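Local coordinates for potential RNA-dependent RNA polymerase (Human picobirnavirus, PDB 5I62), which catalyses template-directed RNA synthesis from ribonucleoside triphosphates and probably serves both transcription and replication of the double-stranded RNA genome, at residues R421-G424 / R425-M428; S449-E452 / N453-Y456; W524-V527 / Q528-S532; Y407-G411 / M412-V416. All blocks are in the same frame, centred on the assembly; numbering follows the deposited sequence.

Contact 1: residues R421-G424 / R425-M428; sequences RALG and RLAM
Arg421 and Arg425, one turn apart, run side by side and bring their guanidinium groups together, with NH2 of Arg421 3.0 Å from NH2 of Arg425. The two planes are inclined by 43°, and NE of Arg425 lies over a face of the Arg421 group. CG of Arg421 stands anti to the backbone N (chi1 -176°), and both chains are extended as far as NE, which carries the two charges to the same place. The closeness is probably eased by Glu190, whose carboxylate forms a salt bridge with Arg425 NE and a long, weak ion pair with Arg421 NH1, so the positive charges are gathered round an acid. The closely packed part is different in kind. Here helix 419-427, in a region consistent with the polymerase thumb, makes its last alpha-helical bonds, among them Leu426 N to Ala422 O (2.8 Å) and Arg425 N to Arg421 O (3.1 Å). Beside the first of these, CG of Leu426 comes within 3.3 Å of Ala422 O. Leu423 and Leu426 approach more loosely, CD2 to CD1 at 4.4 Å, and both are buried against neighbouring helices: Leu423 on Phe463 and Trp51, Leu426 on Tyr447 and Ile451. Arg425, by contrast, remains partly exposed. At Met428 the chain leaves helical geometry, its N reaching Gly424 O through a weak bond of 3.0 Å.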
loop_
_atom_site.group_PDB
_atom_site.type_symbol
_atom_site.label_atom_id
_atom_site.label_comp_id
_atom_site.label_asym_id
_atom_site.label_seq_id
_atom_site.Cartn_x
_atom_site.Cartn_y
_atom_site.Cartn_z
ATOM N N ARG A 421 -13.158 9.885 7.389
ATOM C CA ARG A 421 -12.035 9.763 6.465
ATOM C C ARG A 421 -12.488 9.947 5.023
ATOM O O ARG A 421 -11.810 10.620 4.230
ATOM C CB ARG A 421 -11.342 8.418 6.637
ATOM C CG ARG A 421 -10.091 8.255 5.768
ATOM C CD ARG A 421 -9.307 7.051 6.245
ATOM N NE ARG A 421 -8.017 6.849 5.590
ATOM C CZ ARG A 421 -6.890 7.481 5.913
ATOM N NH1 ARG A 421 -6.878 8.415 6.867
ATOM N NH2 ARG A 421 -5.768 7.185 5.269
ATOM N N ALA A 422 -13.638 9.362 4.667
ATOM C CA ALA A 422 -14.170 9.527 3.318
ATOM C C ALA A 422 -14.399 10.999 2.997
ATOM O O ALA A 422 -14.014 11.478 1.925
ATOM C CB ALA A 422 -15.464 8.727 3.155
ATOM N N LEU A 423 -15.027 11.735 3.921
ATOM C CA LEU A 423 -15.316 13.149 3.680
ATOM C C LEU A 423 -14.044 13.949 3.438
ATOM O O LEU A 423 -14.004 14.812 2.555
ATOM C CB LEU A 423 -16.084 13.744 4.850
ATOM C CG LEU A 423 -17.560 13.409 4.927
ATOM C CD1 LEU A 423 -18.143 14.024 6.188
ATOM C CD2 LEU A 423 -18.254 13.975 3.679
ATOM N N GLY A 424 -13.004 13.701 4.238
ATOM C CA GLY A 424 -11.742 14.392 4.021
ATOM C C GLY A 424 -11.186 14.149 2.629
ATOM O O GLY A 424 -10.681 15.065 1.975
ATOM N N ARG A 425 -11.289 12.904 2.147
ATOM C CA ARG A 425 -10.778 12.578 0.820
ATOM C C ARG A 425 -11.655 13.157 -0.281
ATOM O O ARG A 425 -11.153 13.511 -1.351
ATOM C CB ARG A 425 -10.657 11.072 0.662
ATOM C CG ARG A 425 -9.668 10.498 1.631
ATOM C CD ARG A 425 -9.159 9.153 1.209
ATOM N NE ARG A 425 -7.978 8.847 2.002
ATOM C CZ ARG A 425 -6.978 8.085 1.584
ATOM N NH1 ARG A 425 -7.022 7.543 0.370
ATOM N NH2 ARG A 425 -5.938 7.867 2.376
ATOM N N LEU A 426 -12.968 13.222 -0.058
ATOM C CA LEU A 426 -13.839 13.870 -1.034
ATOM C C LEU A 426 -13.512 15.355 -1.152
ATOM O O LEU A 426 -13.617 15.944 -2.238
ATOM C CB LEU A 426 -15.298 13.666 -0.639
ATOM C CG LEU A 426 -15.822 12.237 -0.767
ATOM C CD1 LEU A 426 -17.227 12.134 -0.192
ATOM C CD2 LEU A 426 -15.789 11.778 -2.215
ATOM N N ALA A 427 -13.107 15.977 -0.047
ATOM C CA ALA A 427 -12.910 17.420 -0.028
ATOM C C ALA A 427 -11.507 17.836 -0.460
ATOM O O ALA A 427 -11.318 18.952 -0.959
ATOM C CB ALA A 427 -13.210 17.961 1.370
ATOM N N MET A 428 -10.525 16.956 -0.308
ATOM C CA MET A 428 -9.115 17.282 -0.483
ATOM C C MET A 428 -8.472 16.276 -1.417
ATOM O O MET A 428 -8.694 15.075 -1.279
ATOM C CB MET A 428 -8.376 17.248 0.847
ATOM C CG MET A 428 -8.855 18.261 1.838
ATOM S SD MET A 428 -8.112 19.814 1.373
ATOM C CE MET A 428 -8.498 20.805 2.822
#

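Contact 2: residues S449-E452 / N453-Y456; sequences SIIE and NVKY
The flat amide of Asn453 is turned back onto the last turn of helix 441-451, where its ND2 makes a weak hydrogen bond of 3.0 Å to Ile450 O. The ring of Tyr456, further along, carries CG of Lys455 on one face, 3.7 Å above its plane and displaced toward the rim. The third flat group, the carboxylate of Glu452, has OE2 3.6 Å from NZ of Lys455. Together these groups accompany the C-terminal exit of a helix into the loop leading to helix 460-469, in a part of the chain consistent with the polymerase thumb. The backbone leaves by three successive bonds between residues three apart, as in a 3-10 turn: Asn453 N to Ile450 O, Val454 N to Ile451 O (2.9 Å) and Lys455 N to Glu452 O. In each the donor stands well above the carbonyl plane, by 51° in the first. Ile450 O is therefore gripped twice, by the main chain and by the amide of the same residue. A bend at chi2 (55°) turns the Glu452 carboxylate back toward Lys455, and both its oxygens accept backbone N-H groups at the start of helix 525-532, OE1 from Val526 and OE2 from Trp525. That helix end would probably stabilise the ionised acid. The salt bridge of Glu452 to Lys455 is long, and NZ has a stronger partner in Glu238. On the apolar side, CG2 of Val454 sits 4.4 Å from CG2 of Ile451 and 3.2 Å from Ile451 O.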
loop_
_atom_site.group_PDB
_atom_site.type_symbol
_atom_site.label_atom_id
_atom_site.label_comp_id
_atom_site.label_asym_id
_atom_site.label_seq_id
_atom_site.Cartn_x
_atom_site.Cartn_y
_atom_site.Cartn_z
ATOM N N SER A 449 -15.250 6.194 -6.145
ATOM C CA SER A 449 -14.301 5.236 -5.595
ATOM C C SER A 449 -14.078 5.465 -4.105
ATOM O O SER A 449 -13.862 4.505 -3.356
ATOM C CB SER A 449 -12.993 5.296 -6.371
ATOM O OG SER A 449 -12.317 6.512 -6.110
ATOM N N ILE A 450 -14.132 6.721 -3.651
ATOM C CA ILE A 450 -14.012 6.993 -2.220
ATOM C C ILE A 450 -15.263 6.529 -1.492
ATOM O O ILE A 450 -15.188 5.809 -0.491
ATOM C CB ILE A 450 -13.748 8.490 -1.966
ATOM C CG1 ILE A 450 -12.369 8.898 -2.497
ATOM C CG2 ILE A 450 -13.882 8.808 -0.472
ATOM C CD1 ILE A 450 -12.205 10.412 -2.677
ATOM N N ILE A 451 -16.433 6.944 -1.985
ATOM C CA ILE A 451 -17.686 6.662 -1.289
ATOM C C ILE A 451 -17.953 5.163 -1.243
ATOM O O ILE A 451 -18.503 4.651 -0.262
ATOM C CB ILE A 451 -18.852 7.436 -1.942
ATOM C CG1 ILE A 451 -18.696 8.937 -1.692
ATOM C CG2 ILE A 451 -20.216 6.929 -1.426
ATOM C CD1 ILE A 451 -19.494 9.848 -2.657
ATOM N N GLU A 452 -17.535 4.429 -2.281
ATOM C CA GLU A 452 -17.784 2.989 -2.315
ATOM C C GLU A 452 -17.236 2.293 -1.069
ATOM O O GLU A 452 -17.782 1.273 -0.635
ATOM C CB GLU A 452 -17.190 2.384 -3.594
ATOM C CG GLU A 452 -17.407 0.863 -3.798
ATOM C CD GLU A 452 -18.875 0.420 -3.747
ATOM O OE1 GLU A 452 -19.781 1.285 -3.708
ATOM O OE2 GLU A 452 -19.124 -0.814 -3.761
ATOM N N ASN A 453 -16.196 2.860 -0.454
ATOM C CA ASN A 453 -15.599 2.264 0.735
ATOM C C ASN A 453 -16.580 2.144 1.897
ATOM O O ASN A 453 -16.448 1.224 2.710
ATOM C CB ASN A 453 -14.382 3.076 1.161
ATOM C CG ASN A 453 -13.251 2.962 0.184
ATOM O OD1 ASN A 453 -12.841 1.858 -0.167
ATOM N ND2 ASN A 453 -12.752 4.095 -0.281
ATOM N N VAL A 454 -17.563 3.044 2.004
ATOM C CA VAL A 454 -18.446 3.045 3.172
ATOM C C VAL A 454 -19.687 2.188 2.934
ATOM O O VAL A 454 -20.697 2.335 3.626
ATOM C CB VAL A 454 -18.830 4.478 3.587
ATOM C CG1 VAL A 454 -17.578 5.349 3.726
ATOM C CG2 VAL A 454 -19.804 5.103 2.571
ATOM N N LYS A 455 -19.597 1.243 2.000
ATOM C CA LYS A 455 -20.749 0.436 1.590
ATOM C C LYS A 455 -21.333 -0.443 2.701
ATOM O O LYS A 455 -22.408 -1.016 2.494
ATOM C CB LYS A 455 -20.368 -0.455 0.418
ATOM C CG LYS A 455 -19.387 -1.549 0.834
ATOM C CD LYS A 455 -18.617 -2.106 -0.345
ATOM C CE LYS A 455 -19.176 -3.440 -0.781
ATOM N NZ LYS A 455 -18.505 -3.935 -2.010
ATOM N N TYR A 456 -20.666 -0.590 3.850
ATOM C CA TYR A 456 -21.248 -1.334 4.965
ATOM C C TYR A 456 -21.472 -0.478 6.196
ATOM O O TYR A 456 -21.807 -1.017 7.258
ATOM C CB TYR A 456 -20.382 -2.530 5.336
ATOM C CG TYR A 456 -20.291 -3.559 4.253
ATOM C CD1 TYR A 456 -21.424 -4.242 3.826
ATOM C CD2 TYR A 456 -19.075 -3.869 3.672
ATOM C CE1 TYR A 456 -21.351 -5.191 2.839
ATOM C CE2 TYR A 456 -18.989 -4.825 2.692
ATOM C CZ TYR A 456 -20.127 -5.484 2.281
ATOM O OH TYR A 456 -20.046 -6.436 1.297
#

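Contact 3: residues W524-V527 / Q528-S532; sequences WWVV and QALKS
Residues Trp524 to Lys531 are joined by four consecutive hydrogen bonds between residues four apart, from Gln528 N to Trp524 O at 3.2 Å through to Lys531 N to Val527 O at 3.0 Å, the last nearly straight at 172°. The shortest of the series is Ala529 N to Trp525 O, 2.7 Å. Among the side chains, Trp525 and Ala529 meet through the indole: the methyl CB of Ala529 lies over one face of the ring system, 4.2 Å from the centroid of the five-membered ring, a CH-pi interaction displaced toward the rim near NE1 and CE2. With CG of Trp525 placed opposite the backbone N (chi1 158°), the indole is directed along the helix, toward Ala529 in the next turn. The indole also makes a cation-pi contact with Lys460. Val526 and Leu530 lie side by side, CG2 to CD1 at 4.1 Å, and this buried pair presses on Ile451, Leu464 and Ile468 of the neighbouring helices. Lys531 runs fully extended beside Val527, its CE 4.0 Å from CG1. At the far end Ser532 OG donates to Ala529 O over 2.9 Å, while Gln528 projects from the exposed side. Trp524 occupies the N-cap position, and its ring packs on Ser449 of helix 441-451. The whole is typical of a short amphipathic alpha-helix, here the C-terminal helix 525-532, lying with its apolar side on helices 441-451 and 460-469.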
loop_
_atom_site.group_PDB
_atom_site.type_symbol
_atom_site.label_atom_id
_atom_site.label_comp_id
_atom_site.label_asym_id
_atom_site.label_seq_id
_atom_site.Cartn_x
_atom_site.Cartn_y
_atom_site.Cartn_z
ATOM N N TRP A 524 -20.639 -1.733 -8.187
ATOM C CA TRP A 524 -20.455 -1.064 -6.901
ATOM C C TRP A 524 -21.795 -0.733 -6.251
ATOM O O TRP A 524 -22.769 -0.387 -6.930
ATOM C CB TRP A 524 -19.632 0.219 -7.064
ATOM C CG TRP A 524 -18.180 0.012 -7.364
ATOM C CD1 TRP A 524 -17.524 -1.179 -7.500
ATOM C CD2 TRP A 524 -17.195 1.036 -7.556
ATOM N NE1 TRP A 524 -16.196 -0.959 -7.770
ATOM C CE2 TRP A 524 -15.968 0.392 -7.810
ATOM C CE3 TRP A 524 -17.235 2.434 -7.541
ATOM C CZ2 TRP A 524 -14.794 1.096 -8.046
ATOM C CZ3 TRP A 524 -16.072 3.130 -7.776
ATOM C CH2 TRP A 524 -14.865 2.461 -8.027
ATOM N N TRP A 525 -21.827 -0.825 -4.918
ATOM C CA TRP A 525 -23.006 -0.426 -4.159
ATOM C C TRP A 525 -23.412 1.018 -4.452
ATOM O O TRP A 525 -24.602 1.322 -4.607
ATOM C CB TRP A 525 -22.756 -0.594 -2.657
ATOM C CG TRP A 525 -23.681 0.265 -1.856
ATOM C CD1 TRP A 525 -24.988 0.009 -1.564
ATOM C CD2 TRP A 525 -23.391 1.558 -1.291
ATOM N NE1 TRP A 525 -25.526 1.050 -0.840
ATOM C CE2 TRP A 525 -24.569 2.012 -0.661
ATOM C CE3 TRP A 525 -22.248 2.367 -1.253
ATOM C CZ2 TRP A 525 -24.640 3.235 -0.001
ATOM C CZ3 TRP A 525 -22.322 3.586 -0.598
ATOM C CH2 TRP A 525 -23.508 4.006 0.020
ATOM N N VAL A 526 -22.434 1.932 -4.500
ATOM C CA VAL A 526 -22.771 3.345 -4.643
ATOM C C VAL A 526 -23.434 3.599 -5.992
ATOM O O VAL A 526 -24.321 4.455 -6.108
ATOM C CB VAL A 526 -21.520 4.235 -4.445
ATOM C CG1 VAL A 526 -20.472 3.957 -5.524
ATOM C CG2 VAL A 526 -21.902 5.723 -4.460
ATOM N N VAL A 527 -23.027 2.856 -7.023
ATOM C CA VAL A 527 -23.669 2.970 -8.330
ATOM C C VAL A 527 -25.114 2.495 -8.249
ATOM O O VAL A 527 -26.034 3.149 -8.758
ATOM C CB VAL A 527 -22.869 2.185 -9.387
ATOM C CG1 VAL A 527 -23.605 2.177 -10.718
ATOM C CG2 VAL A 527 -21.466 2.783 -9.557
ATOM N N GLN A 528 -25.337 1.354 -7.588
ATOM C CA GLN A 528 -26.697 0.863 -7.394
ATOM C C GLN A 528 -27.520 1.840 -6.564
ATOM O O GLN A 528 -28.700 2.078 -6.856
ATOM C CB GLN A 528 -26.674 -0.512 -6.732
ATOM C CG GLN A 528 -28.067 -1.099 -6.519
ATOM C CD GLN A 528 -28.085 -2.253 -5.527
ATOM O OE1 GLN A 528 -27.065 -2.598 -4.932
ATOM N NE2 GLN A 528 -29.259 -2.868 -5.361
ATOM N N ALA A 529 -26.918 2.416 -5.522
ATOM C CA ALA A 529 -27.657 3.343 -4.671
ATOM C C ALA A 529 -28.035 4.617 -5.426
ATOM O O ALA A 529 -29.147 5.137 -5.269
ATOM C CB ALA A 529 -26.838 3.668 -3.422
ATOM N N LEU A 530 -27.124 5.141 -6.246
ATOM C CA LEU A 530 -27.441 6.332 -7.029
ATOM C C LEU A 530 -28.548 6.048 -8.049
ATOM O O LEU A 530 -29.521 6.803 -8.150
ATOM C CB LEU A 530 -26.181 6.844 -7.718
ATOM C CG LEU A 530 -25.173 7.475 -6.762
ATOM C CD1 LEU A 530 -23.839 7.644 -7.466
ATOM C CD2 LEU A 530 -25.702 8.816 -6.250
ATOM N N LYS A 531 -28.403 4.965 -8.823
ATOM C CA LYS A 531 -29.430 4.581 -9.792
ATOM C C LYS A 531 -30.793 4.394 -9.137
ATOM O O LYS A 531 -31.826 4.639 -9.770
ATOM C CB LYS A 531 -29.037 3.290 -10.502
ATOM C CG LYS A 531 -27.936 3.420 -11.528
ATOM C CD LYS A 531 -27.662 2.059 -12.144
ATOM C CE LYS A 531 -26.683 2.149 -13.289
ATOM N NZ LYS A 531 -26.347 0.790 -13.776
ATOM N N SER A 532 -30.827 3.937 -7.885
ATOM C CA SER A 532 -32.107 3.800 -7.207
ATOM C C SER A 532 -32.718 5.151 -6.853
ATOM O O SER A 532 -33.916 5.223 -6.571
ATOM C CB SER A 532 -31.946 2.954 -5.950
ATOM O OG SER A 532 -31.683 3.778 -4.830
#

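Contact 4: residues Y407-G411 / M412-V416; sequences YRVDG and MCVGV
A type I' beta turn runs from Val409 to Met412, the tight two-residue reversal familiar from beta-hairpins, and it forms the tip of the loop between strands 401-404 and 416-417. Val409 and Met412 are its antiparallel hydrogen-bonded pair: Val409 N donates to Met412 O at 2.9 Å, and Met412 N to Val409 O at 3.0 Å. Asp410 and Gly411, both with positive phi, occupy the corner and are exposed. Beyond the turn the second arm kinks in an inverse gamma turn centred on Cys413, in which Val414 N makes a weak bond to the same Met412 O. One side of the loop carries Arg408, whose guanidinium takes SG of Cys413 over one face, with NE 3.4 Å from the sulfur. The guanidinium is held in place by Thr405 O and by a salt bridge to Asp249, which ties the loop to helix 237-250. Another cluster is apolar. Val414 brings CG2 to the edge of the Tyr407 ring, 3.7 Å from CE1, near the ring plane, and its same methyl meets CG2 of Val409 at 3.8 Å. With CG1 of Val414 anti to the carbonyl carbon (chi1 -66°), CG2 falls between the backbone N and the carbonyl carbon, from which it meets both neighbours. Val416 adds its own CG2 at CE1 from an oblique direction. The phenol oxygen of Tyr407 is hydrogen-bonded to Tyr456 O. A water joins the two arms, standing 2.7 Å from Tyr407 O and 2.9 Å from Val414 O.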
loop_
_atom_site.group_PDB
_atom_site.type_symbol
_atom_site.label_atom_id
_atom_site.label_comp_id
_atom_site.label_asym_id
_atom_site.label_seq_id
_atom_site.Cartn_x
_atom_site.Cartn_y
_atom_site.Cartn_z
ATOM N N TYR A 407 -21.636 -7.013 14.654
ATOM C CA TYR A 407 -22.027 -6.251 13.466
ATOM C C TYR A 407 -21.827 -7.148 12.251
ATOM O O TYR A 407 -20.771 -7.134 11.617
ATOM C CB TYR A 407 -21.225 -4.967 13.341
ATOM C CG TYR A 407 -21.781 -4.024 12.291
ATOM C CD1 TYR A 407 -21.405 -4.132 10.958
ATOM C CD2 TYR A 407 -22.690 -3.035 12.639
ATOM C CE1 TYR A 407 -21.924 -3.268 9.987
ATOM C CE2 TYR A 407 -23.213 -2.168 11.687
ATOM C CZ TYR A 407 -22.828 -2.293 10.364
ATOM O OH TYR A 407 -23.346 -1.433 9.428
ATOM N N ARG A 408 -22.851 -7.928 11.921
ATOM C CA ARG A 408 -22.750 -8.905 10.857
ATOM C C ARG A 408 -23.870 -8.680 9.859
ATOM O O ARG A 408 -24.999 -8.384 10.249
ATOM C CB ARG A 408 -22.794 -10.355 11.394
ATOM C CG ARG A 408 -21.854 -10.596 12.573
ATOM C CD ARG A 408 -21.493 -12.068 12.752
ATOM N NE ARG A 408 -20.530 -12.244 13.840
ATOM C CZ ARG A 408 -19.823 -13.350 14.049
ATOM N NH1 ARG A 408 -19.982 -14.400 13.249
ATOM N NH2 ARG A 408 -18.962 -13.409 15.062
ATOM N N VAL A 409 -23.529 -8.805 8.576
ATOM C CA VAL A 409 -24.449 -8.700 7.446
ATOM C C VAL A 409 -24.379 -10.021 6.691
ATOM O O VAL A 409 -23.304 -10.413 6.226
ATOM C CB VAL A 409 -24.089 -7.519 6.523
ATOM C CG1 VAL A 409 -25.013 -7.467 5.292
ATOM C CG2 VAL A 409 -24.127 -6.211 7.290
ATOM N N ASP A 410 -25.518 -10.712 6.582
ATOM C CA ASP A 410 -25.567 -12.085 6.066
ATOM C C ASP A 410 -24.484 -12.950 6.706
ATOM O O ASP A 410 -23.808 -13.736 6.043
ATOM C CB ASP A 410 -25.465 -12.119 4.539
ATOM C CG ASP A 410 -26.690 -11.521 3.857
ATOM O OD1 ASP A 410 -27.764 -11.468 4.498
ATOM O OD2 ASP A 410 -26.585 -11.109 2.679
ATOM N N GLY A 411 -24.307 -12.780 8.010
ATOM C CA GLY A 411 -23.382 -13.581 8.780
ATOM C C GLY A 411 -21.925 -13.166 8.726
ATOM O O GLY A 411 -21.093 -13.818 9.368
ATOM N N MET A 412 -21.576 -12.114 7.992
ATOM C CA MET A 412 -20.177 -11.703 7.884
ATOM C C MET A 412 -19.917 -10.450 8.712
ATOM O O MET A 412 -20.716 -9.511 8.693
ATOM C CB MET A 412 -19.787 -11.445 6.424
ATOM C CG MET A 412 -19.925 -12.659 5.502
ATOM S SD MET A 412 -18.869 -14.025 6.047
ATOM C CE MET A 412 -19.543 -15.376 5.073
ATOM N N CYS A 413 -18.767 -10.415 9.395
ATOM C CA CYS A 413 -18.320 -9.209 10.097
ATOM C C CYS A 413 -17.737 -8.243 9.069
ATOM O O CYS A 413 -16.521 -8.136 8.899
ATOM C CB CYS A 413 -17.287 -9.534 11.171
ATOM S SG CYS A 413 -17.882 -10.580 12.527
ATOM N N VAL A 414 -18.634 -7.526 8.383
ATOM C CA VAL A 414 -18.221 -6.666 7.275
ATOM C C VAL A 414 -17.407 -5.470 7.777
ATOM O O VAL A 414 -17.598 -4.979 8.891
ATOM C CB VAL A 414 -19.443 -6.188 6.470
ATOM C CG1 VAL A 414 -20.117 -7.357 5.773
ATOM C CG2 VAL A 414 -20.437 -5.481 7.384
ATOM N N GLY A 415 -16.502 -4.985 6.925
ATOM C CA GLY A 415 -15.619 -3.898 7.312
ATOM C C GLY A 415 -16.260 -2.536 7.081
ATOM O O GLY A 415 -16.761 -2.249 5.994
ATOM N N VAL A 416 -16.243 -1.698 8.107
ATOM C CA VAL A 416 -16.848 -0.380 8.048
ATOM C C VAL A 416 -15.736 0.644 7.850
ATOM O O VAL A 416 -14.842 0.778 8.690
ATOM C CB VAL A 416 -17.670 -0.075 9.311
ATOM C CG1 VAL A 416 -18.252 1.348 9.222
ATOM C CG2 VAL A 416 -18.783 -1.120 9.497
HETATM O O HOH W 1 -18.195 -6.207 11.479
#

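Along the chain the order is contact 4, contact 1, contact 2, contact 3; each is local and in series with the others, and none nests or crosses. Contact 4 closes the turn that leads into strand 416-417, contact 1 lies in the helix that follows, contact 2 marks the exit of helix 441-451, and contact 3 forms the C-terminal helix. Contact 2 is the hub. Ile450 and Ile451 pack on Ala422 and Leu426 of contact 1, Ser449 meets the Trp524 indole of contact 3, and Tyr456 packs on Val414 of contact 4. Contacts 1, 3 and 4 do not touch one another; contacts 1 and 4 have centres about 24 Å apart.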